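Local coordinates for DUF1116 domain-containing protein (PDB 3CLQ) that is of unknown function but belongs to the AllG family and may be related to a subunit of an oxamate carbamoyltransferase, at residues L380-T385 / A399-P404. Sequence-based numbering, arbitrary orientation.
Sequences LPVINT and AGLTNP
Thr-402 and Ile-383 face each other as a hydrogen-bonded pair in an antiparallel beta hairpin made by strands 383-388 and 396-402. Two backbone bonds link them, and the one from Thr-402 N to Ile-383 O is 2.8 Å long and nearly straight. Thr-385 and Gly-400 form the next hydrogen-bonded pair, again with two backbone bonds. Asn-384 and Leu-401 lie between as a non-hydrogen-bonded pair, where the amide ND2 of Asn-384 rests against CA and CB of Leu-401.

Pro-404, Thr-402 and Thr-385 have the most surface buried by the contact. The Thr-402 methyl CG2 touches two neighbours across the strands, on the face that also carries Ile-383 and Thr-385. It lies 3.8 Å from CG1 of Ile-383, whose side chain runs beside it in the same direction. It also meets CG2 of Thr-385 at 3.7 Å. In Thr-402 the hydroxyl is anti to the backbone N (chi1 -158°), which turns CG2 toward these partners while OG1 bonds to Arg-286 O. Arg-262 of strand 257-263 touches Ile-383 and Thr-385 on this face. On the side of Leu-401 and Asn-384, CG2 of Val-382 in the loop before the strand meets CD1 of Leu-401 at 3.5 Å, and the two side chains run roughly perpendicular.

Past the strand pairing, Pro-404 sets CD 3.3 Å from Pro-381 O, and its CD also packs on CB of Pro-381 at 4.0 Å. Met-260 and Phe-409 touch both prolines, so this end of the hairpin is packed against strand 257-263 and helix 407-419. The same Pro-381 O accepts a bent side-chain bond from Asn-403 ND2, 3.0 Å long with an angle of 135° at the hydrogen, the donor lying above the carbonyl plane.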
loop_
_atom_site.group_PDB
_atom_site.type_symbol
_atom_site.label_atom_id
_atom_site.label_comp_id
_atom_site.label_asym_id
_atom_site.label_seq_id
_atom_site.Cartn_x
_atom_site.Cartn_y
_atom_site.Cartn_z
ATOM N N LEU B 380 5.000 -8.199 -29.397
ATOM C CA LEU B 380 5.082 -6.762 -29.070
ATOM C C LEU B 380 4.939 -6.443 -27.578
ATOM O O LEU B 380 4.291 -7.185 -26.831
ATOM C CB LEU B 380 4.018 -5.977 -29.840
ATOM C CG LEU B 380 4.238 -5.519 -31.292
ATOM C CD1 LEU B 380 5.240 -6.395 -32.053
ATOM C CD2 LEU B 380 2.894 -5.446 -32.032
ATOM N N PRO B 381 5.547 -5.331 -27.130
ATOM C CA PRO B 381 5.276 -4.828 -25.794
ATOM C C PRO B 381 3.781 -4.727 -25.538
ATOM O O PRO B 381 3.032 -4.250 -26.376
ATOM C CB PRO B 381 5.870 -3.427 -25.840
ATOM C CG PRO B 381 7.005 -3.569 -26.733
ATOM C CD PRO B 381 6.530 -4.488 -27.824
ATOM N N VAL B 382 3.351 -5.206 -24.389
ATOM C CA VAL B 382 1.971 -5.064 -23.983
ATOM C C VAL B 382 1.916 -3.845 -23.097
ATOM O O VAL B 382 2.722 -3.717 -22.185
ATOM C CB VAL B 382 1.529 -6.265 -23.137
ATOM C CG1 VAL B 382 2.099 -6.158 -21.706
ATOM C CG2 VAL B 382 0.036 -6.346 -23.096
ATOM N N ILE B 383 0.994 -2.931 -23.356
ATOM C CA ILE B 383 0.821 -1.829 -22.424
ATOM C C ILE B 383 -0.621 -1.708 -21.962
ATOM O O ILE B 383 -1.542 -1.808 -22.754
ATOM C CB ILE B 383 1.377 -0.512 -22.965
ATOM C CG1 ILE B 383 0.374 0.602 -22.797
ATOM C CG2 ILE B 383 1.742 -0.599 -24.434
ATOM C CD1 ILE B 383 0.847 1.833 -23.471
ATOM N N ASN B 384 -0.817 -1.552 -20.662
ATOM C CA ASN B 384 -2.149 -1.337 -20.120
ATOM C C ASN B 384 -2.271 0.153 -19.866
ATOM O O ASN B 384 -1.389 0.764 -19.260
ATOM C CB ASN B 384 -2.337 -2.094 -18.795
ATOM C CG ASN B 384 -2.549 -3.625 -18.970
ATOM O OD1 ASN B 384 -2.214 -4.415 -18.056
ATOM N ND2 ASN B 384 -3.135 -4.040 -20.103
ATOM N N THR B 385 -3.356 0.750 -20.325
ATOM C CA THR B 385 -3.510 2.190 -20.229
ATOM C C THR B 385 -4.989 2.535 -20.137
ATOM O O THR B 385 -5.857 1.689 -20.423
ATOM C CB THR B 385 -2.883 2.895 -21.453
ATOM O OG1 THR B 385 -3.371 4.235 -21.533
ATOM C CG2 THR B 385 -3.271 2.198 -22.746
ATOM N N ALA B 399 -10.758 1.316 -19.500
ATOM C CA ALA B 399 -9.330 0.976 -19.644
ATOM C C ALA B 399 -9.097 -0.389 -20.254
ATOM O O ALA B 399 -10.018 -1.232 -20.305
ATOM C CB ALA B 399 -8.613 1.049 -18.320
ATOM N N GLY B 400 -7.865 -0.619 -20.707
ATOM C CA GLY B 400 -7.603 -1.857 -21.421
ATOM C C GLY B 400 -6.203 -2.014 -21.954
ATOM O O GLY B 400 -5.364 -1.178 -21.678
ATOM N N LEU B 401 -5.984 -3.082 -22.727
ATOM C CA LEU B 401 -4.686 -3.439 -23.317
ATOM C C LEU B 401 -4.448 -2.858 -24.736
ATOM O O LEU B 401 -5.325 -2.886 -25.613
ATOM C CB LEU B 401 -4.555 -4.966 -23.352
ATOM C CG LEU B 401 -3.393 -5.701 -24.042
ATOM C CD1 LEU B 401 -3.307 -7.131 -23.517
ATOM C CD2 LEU B 401 -3.532 -5.746 -25.563
ATOM N N THR B 402 -3.250 -2.347 -24.965
ATOM C CA THR B 402 -2.898 -1.858 -26.278
ATOM C C THR B 402 -1.454 -2.257 -26.656
ATOM O O THR B 402 -0.729 -2.855 -25.860
ATOM C CB THR B 402 -3.136 -0.330 -26.361
ATOM O OG1 THR B 402 -3.280 0.061 -27.729
ATOM C CG2 THR B 402 -2.014 0.462 -25.717
ATOM N N ASN B 403 -1.031 -1.971 -27.876
ATOM C CA ASN B 403 0.367 -2.224 -28.227
ATOM C C ASN B 403 0.935 -1.077 -29.066
ATOM O O ASN B 403 0.182 -0.254 -29.592
ATOM C CB ASN B 403 0.535 -3.574 -28.961
ATOM C CG ASN B 403 -0.146 -4.757 -28.229
ATOM O OD1 ASN B 403 -1.369 -4.907 -28.265
ATOM N ND2 ASN B 403 0.654 -5.611 -27.601
ATOM N N PRO B 404 2.266 -0.989 -29.167
ATOM C CA PRO B 404 2.803 -0.113 -30.192
ATOM C C PRO B 404 2.542 -0.804 -31.513
ATOM O O PRO B 404 2.235 -1.989 -31.512
ATOM C CB PRO B 404 4.309 -0.094 -29.894
ATOM C CG PRO B 404 4.473 -0.696 -28.564
ATOM C CD PRO B 404 3.328 -1.637 -28.380
#